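Local coordinates for protein 3-dehydroshikimate dehydratase (PDB 5HMQ) that converts 3-dehydroshikimate to protocatechuate by eliminating water, with the help of a divalent metal ion, in quinate and shikimate degradation, at residues Gly542-Leu546 with Val589-Pro593; Ile531-Ala536 with Glu569-Val575. All blocks are in the same frame, centred on the assembly; numbering follows the deposited sequence.

Interaction 1 (Gly542-Leu546 with Val589-Pro593); sequences GVPLL and VYTEP
Leu545 and Thr591 pair in a single beta bridge, where the loop after helix 531-541 meets the end of strand 585-590 in the second VOC (glyoxalase-fold) module. Two backbone bonds flank the pair: Glu592 N donates to Pro544 O at 2.9 Å, and Leu546 N to Tyr590 O at 3.0 Å. Pro544 suits the centre of an inverse gamma turn because its ring holds phi near the value the turn needs (-80°); Leu545 N bonds back to Val543 O, and Pro544 O accepts from Glu592.

The side chains part to two sides of the bridge. On one, the methyl CG2 of Thr591 meets both Leu545 CD2 and Val543 CG1, each at 3.7 Å. Threonine, with one polar and one apolar arm, fits here: with OG1 between the backbone N and carbonyl carbon (chi1 77°), the hydroxyl donates to Glu592 O from above the carbonyl plane and the methyl is left on the side of Leu545 and Val543. On the other, Leu546 sends CD1 to Tyr590 CB (3.7 Å) and CD2 to Glu592 CG (3.8 Å), and helix 617-625 touches it as well. The phenol ring of Tyr590 leads off toward Glu601, a magnesium ligand, so Tyr590, next to the bridge, borders the magnesium site. At the outer margin the extended Glu592 crosses Pro544, bringing OE1 to 3.4 Å from Pro544 CB.

Interaction 2 (Ile531-Ala536 with Glu569-Val575); sequences IFREVA and ELAYYNV
This is an apolar helix-to-helix-end contact on the outer side of the second VOC module: one face of helix 531-541 packs against the last turn of helix 564-572 and the residues that follow it, with no hydrogen bond between the two segments. At its centre Phe532 and Tyr573 form a T-shaped pair. The edge of Phe532 is directed at a face of Tyr573, the planes meeting at 85° and the centroids lying 4.9 Å apart. CD1 makes the approach and stands off-centre over the tyrosine ring, 3.5 Å from Tyr573 CG.

Past CD1 the phenylalanine ring reaches helix 564-572 itself. CZ packs against CD2 of Leu570, the two side chains crossing at about a right angle, while CE1 lies 4.0 Å from CB of Glu569. A broad flat ring suits this place, since CD1, CE1 and CZ each meet a different neighbour.

Tyr573 is also met at its own edge. Ala536 CB lies 4.0 Å from CE2; its single methyl brings the helix surface close to the ring. Val535 places CG1 anti to its backbone N (chi1 166°), which carries that methyl to 3.9 Å from Tyr573 CD2, while CG2 turns to Val575.

Deeper in, the branched residues take over from the rings. Ile531 and Val575 run past each other in opposite directions, CG1 to CG1, at 4.1 Å.

Around the contact, strand 585-590 meets Ile531 through Phe587, Val535 through Val589, and Val575 through both, and Gln604 of strand 599-606 accepts a hydrogen bond from Ile531 N. Leu570 also touches Tyr553 of helix 550-559, whose hydroxyl bonds to Val575 O.

How the interactions relate
Both interactions lie in the second VOC module, and their segments alternate along the chain. Interaction 2 joins two helices of the excursion between strands 520-528 and 585-590, and interaction 1 holds a loop of the same excursion to the end of strand 585-590. Val589 joins them, its CG1 lying 3.7 Å from CG2 of Val535, and Leu546 O packs on CB of Asn574. Interaction 1 is the more buried. It rests on a single bridge with two backbone hydrogen bonds and reaches the magnesium site through Tyr590. Interaction 2, farther from the metal, is only partly buried; it relies on rings and methyl groups, with its aliphatic side toward the sheet and its aromatic pair farther out.

Interaction 1 (Gly542-Leu546 with Val589-Pro593)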
# COMPACT_ATOMS: atom_id res chain seq x y z
N GLY C 542 -22.44 -31.42 -12.46
CA GLY C 542 -21.15 -30.99 -12.95
C GLY C 542 -20.46 -29.90 -12.16
O GLY C 542 -19.46 -29.35 -12.65
N VAL C 543 -20.96 -29.55 -10.98
CA VAL C 543 -20.27 -28.56 -10.14
C VAL C 543 -18.94 -29.14 -9.67
O VAL C 543 -18.93 -30.25 -9.09
CB VAL C 543 -21.15 -28.16 -8.96
CG1 VAL C 543 -20.37 -27.26 -8.01
CG2 VAL C 543 -22.41 -27.46 -9.44
N PRO C 544 -17.81 -28.45 -9.87
CA PRO C 544 -16.49 -29.00 -9.48
C PRO C 544 -16.20 -28.84 -8.00
O PRO C 544 -15.33 -28.08 -7.56
CB PRO C 544 -15.53 -28.20 -10.37
CG PRO C 544 -16.20 -26.89 -10.53
CD PRO C 544 -17.68 -27.16 -10.57
N LEU C 545 -16.95 -29.58 -7.18
CA LEU C 545 -16.71 -29.59 -5.75
C LEU C 545 -15.40 -30.30 -5.42
O LEU C 545 -14.95 -31.20 -6.15
CB LEU C 545 -17.89 -30.26 -5.03
CG LEU C 545 -19.26 -29.66 -5.33
CD1 LEU C 545 -20.34 -30.67 -4.99
CD2 LEU C 545 -19.48 -28.36 -4.57
N LEU C 546 -14.79 -29.92 -4.30
CA LEU C 546 -13.46 -30.40 -3.96
C LEU C 546 -13.50 -31.85 -3.47
O LEU C 546 -14.47 -32.30 -2.85
CB LEU C 546 -12.84 -29.53 -2.88
CG LEU C 546 -12.77 -28.03 -3.18
CD1 LEU C 546 -12.17 -27.30 -1.99
CD2 LEU C 546 -11.94 -27.79 -4.43
N VAL C 589 -19.39 -27.53 1.97
CA VAL C 589 -18.53 -27.96 0.88
C VAL C 589 -18.13 -26.74 0.07
O VAL C 589 -18.80 -25.70 0.09
CB VAL C 589 -19.19 -29.01 -0.03
CG1 VAL C 589 -19.47 -30.29 0.74
CG2 VAL C 589 -20.47 -28.45 -0.64
N TYR C 590 -17.03 -26.87 -0.66
CA TYR C 590 -16.51 -25.80 -1.50
C TYR C 590 -16.38 -26.26 -2.94
O TYR C 590 -16.11 -27.44 -3.21
CB TYR C 590 -15.15 -25.31 -1.00
CG TYR C 590 -15.16 -24.73 0.39
CD1 TYR C 590 -15.61 -23.43 0.62
CD2 TYR C 590 -14.71 -25.46 1.48
CE1 TYR C 590 -15.62 -22.89 1.89
CE2 TYR C 590 -14.72 -24.93 2.76
CZ TYR C 590 -15.17 -23.64 2.95
OH TYR C 590 -15.18 -23.09 4.21
N THR C 591 -16.59 -25.33 -3.87
CA THR C 591 -16.27 -25.56 -5.27
C THR C 591 -14.84 -25.09 -5.55
O THR C 591 -14.22 -24.37 -4.76
CB THR C 591 -17.25 -24.82 -6.18
OG1 THR C 591 -16.92 -23.42 -6.21
CG2 THR C 591 -18.67 -24.98 -5.69
N GLU C 592 -14.32 -25.50 -6.71
CA GLU C 592 -13.09 -24.92 -7.20
C GLU C 592 -13.33 -23.45 -7.55
O GLU C 592 -14.48 -23.04 -7.77
CB GLU C 592 -12.58 -25.68 -8.42
CG GLU C 592 -12.14 -27.10 -8.12
CD GLU C 592 -11.70 -27.84 -9.37
OE1 GLU C 592 -12.18 -27.49 -10.47
OE2 GLU C 592 -10.87 -28.77 -9.26
N PRO C 593 -12.28 -22.64 -7.61
CA PRO C 593 -12.46 -21.24 -8.01
C PRO C 593 -12.98 -21.14 -9.43
O PRO C 593 -12.55 -21.89 -10.32
CB PRO C 593 -11.05 -20.65 -7.88
CG PRO C 593 -10.35 -21.54 -6.91
CD PRO C 593 -10.90 -22.91 -7.16

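Interaction 2 (Ile531-Ala536 with Glu569-Val575)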
# COMPACT_ATOMS: atom_id res chain seq x y z
N ILE C 531 -27.48 -30.93 3.44
CA ILE C 531 -26.18 -30.83 2.77
C ILE C 531 -25.98 -32.00 1.81
O ILE C 531 -25.43 -31.83 0.71
CB ILE C 531 -25.05 -30.74 3.81
CG1 ILE C 531 -23.71 -30.46 3.12
CG2 ILE C 531 -24.98 -31.99 4.67
CD1 ILE C 531 -23.60 -29.08 2.51
N PHE C 532 -26.44 -33.19 2.19
CA PHE C 532 -26.22 -34.37 1.36
C PHE C 532 -27.05 -34.31 0.08
O PHE C 532 -26.57 -34.70 -0.99
CB PHE C 532 -26.54 -35.64 2.14
CG PHE C 532 -25.57 -35.93 3.23
CD1 PHE C 532 -24.34 -36.50 2.94
CD2 PHE C 532 -25.87 -35.65 4.55
CE1 PHE C 532 -23.43 -36.78 3.95
CE2 PHE C 532 -24.97 -35.92 5.56
CZ PHE C 532 -23.76 -36.49 5.25
N ARG C 533 -28.29 -33.83 0.17
CA ARG C 533 -29.12 -33.73 -1.03
C ARG C 533 -28.55 -32.71 -2.00
O ARG C 533 -28.61 -32.90 -3.22
CB ARG C 533 -30.55 -33.38 -0.64
CG ARG C 533 -31.55 -33.60 -1.77
CD ARG C 533 -32.92 -33.03 -1.44
NE ARG C 533 -33.88 -33.30 -2.50
CZ ARG C 533 -35.10 -32.79 -2.56
NH1 ARG C 533 -35.53 -31.98 -1.60
NH2 ARG C 533 -35.90 -33.10 -3.57
N GLU C 534 -27.99 -31.61 -1.48
CA GLU C 534 -27.46 -30.58 -2.36
C GLU C 534 -26.14 -31.01 -2.99
O GLU C 534 -25.91 -30.74 -4.18
CB GLU C 534 -27.29 -29.27 -1.59
CG GLU C 534 -28.60 -28.69 -1.09
CD GLU C 534 -29.65 -28.57 -2.17
OE1 GLU C 534 -29.31 -28.14 -3.29
OE2 GLU C 534 -30.82 -28.89 -1.89
N VAL C 535 -25.26 -31.64 -2.21
CA VAL C 535 -24.01 -32.14 -2.76
C VAL C 535 -24.27 -33.15 -3.87
O VAL C 535 -23.64 -33.11 -4.94
CB VAL C 535 -23.13 -32.75 -1.65
CG1 VAL C 535 -22.00 -33.57 -2.24
CG2 VAL C 535 -22.58 -31.65 -0.76
N ALA C 536 -25.21 -34.07 -3.65
CA ALA C 536 -25.52 -35.08 -4.66
C ALA C 536 -26.00 -34.43 -5.95
O ALA C 536 -25.51 -34.75 -7.04
CB ALA C 536 -26.57 -36.06 -4.12
N GLU C 569 -20.64 -41.63 5.00
CA GLU C 569 -21.39 -40.83 4.04
C GLU C 569 -20.72 -39.48 3.82
O GLU C 569 -20.59 -39.03 2.68
CB GLU C 569 -22.83 -40.67 4.52
CG GLU C 569 -23.65 -41.94 4.41
CD GLU C 569 -25.02 -41.81 5.07
OE1 GLU C 569 -25.45 -40.68 5.34
OE2 GLU C 569 -25.65 -42.86 5.31
N LEU C 570 -20.29 -38.83 4.91
CA LEU C 570 -19.56 -37.57 4.78
C LEU C 570 -18.32 -37.75 3.91
O LEU C 570 -18.01 -36.89 3.08
CB LEU C 570 -19.17 -37.04 6.16
CG LEU C 570 -20.34 -36.69 7.07
CD1 LEU C 570 -19.86 -36.60 8.51
CD2 LEU C 570 -20.95 -35.35 6.64
N ALA C 571 -17.60 -38.85 4.09
CA ALA C 571 -16.41 -39.10 3.28
C ALA C 571 -16.78 -39.32 1.82
O ALA C 571 -16.05 -38.89 0.92
CB ALA C 571 -15.64 -40.30 3.84
N TYR C 572 -17.90 -40.00 1.57
CA TYR C 572 -18.33 -40.22 0.19
C TYR C 572 -18.83 -38.94 -0.46
O TYR C 572 -18.66 -38.76 -1.67
CB TYR C 572 -19.42 -41.28 0.12
CG TYR C 572 -19.65 -41.77 -1.29
CD1 TYR C 572 -18.77 -42.67 -1.88
CD2 TYR C 572 -20.70 -41.28 -2.06
CE1 TYR C 572 -18.96 -43.11 -3.18
CE2 TYR C 572 -20.90 -41.71 -3.36
CZ TYR C 572 -20.03 -42.62 -3.91
OH TYR C 572 -20.21 -43.05 -5.21
N TYR C 573 -19.43 -38.04 0.31
CA TYR C 573 -19.97 -36.79 -0.22
C TYR C 573 -19.00 -35.63 -0.09
O TYR C 573 -19.38 -34.49 -0.37
CB TYR C 573 -21.28 -36.44 0.48
CG TYR C 573 -22.47 -37.31 0.13
CD1 TYR C 573 -22.64 -38.56 0.70
CD2 TYR C 573 -23.45 -36.86 -0.76
CE1 TYR C 573 -23.73 -39.35 0.39
CE2 TYR C 573 -24.54 -37.64 -1.08
CZ TYR C 573 -24.67 -38.89 -0.50
OH TYR C 573 -25.76 -39.68 -0.81
N ASN C 574 -17.76 -35.89 0.33
CA ASN C 574 -16.72 -34.86 0.44
C ASN C 574 -17.21 -33.66 1.24
O ASN C 574 -16.92 -32.51 0.92
CB ASN C 574 -16.22 -34.44 -0.94
CG ASN C 574 -15.48 -35.55 -1.66
OD1 ASN C 574 -14.42 -36.00 -1.21
ND2 ASN C 574 -16.02 -35.99 -2.79
N VAL C 575 -17.96 -33.93 2.30
CA VAL C 575 -18.50 -32.88 3.16
C VAL C 575 -17.50 -32.59 4.28
O VAL C 575 -16.97 -33.52 4.90
CB VAL C 575 -19.87 -33.28 3.73
CG1 VAL C 575 -20.39 -32.22 4.68
CG2 VAL C 575 -20.86 -33.51 2.60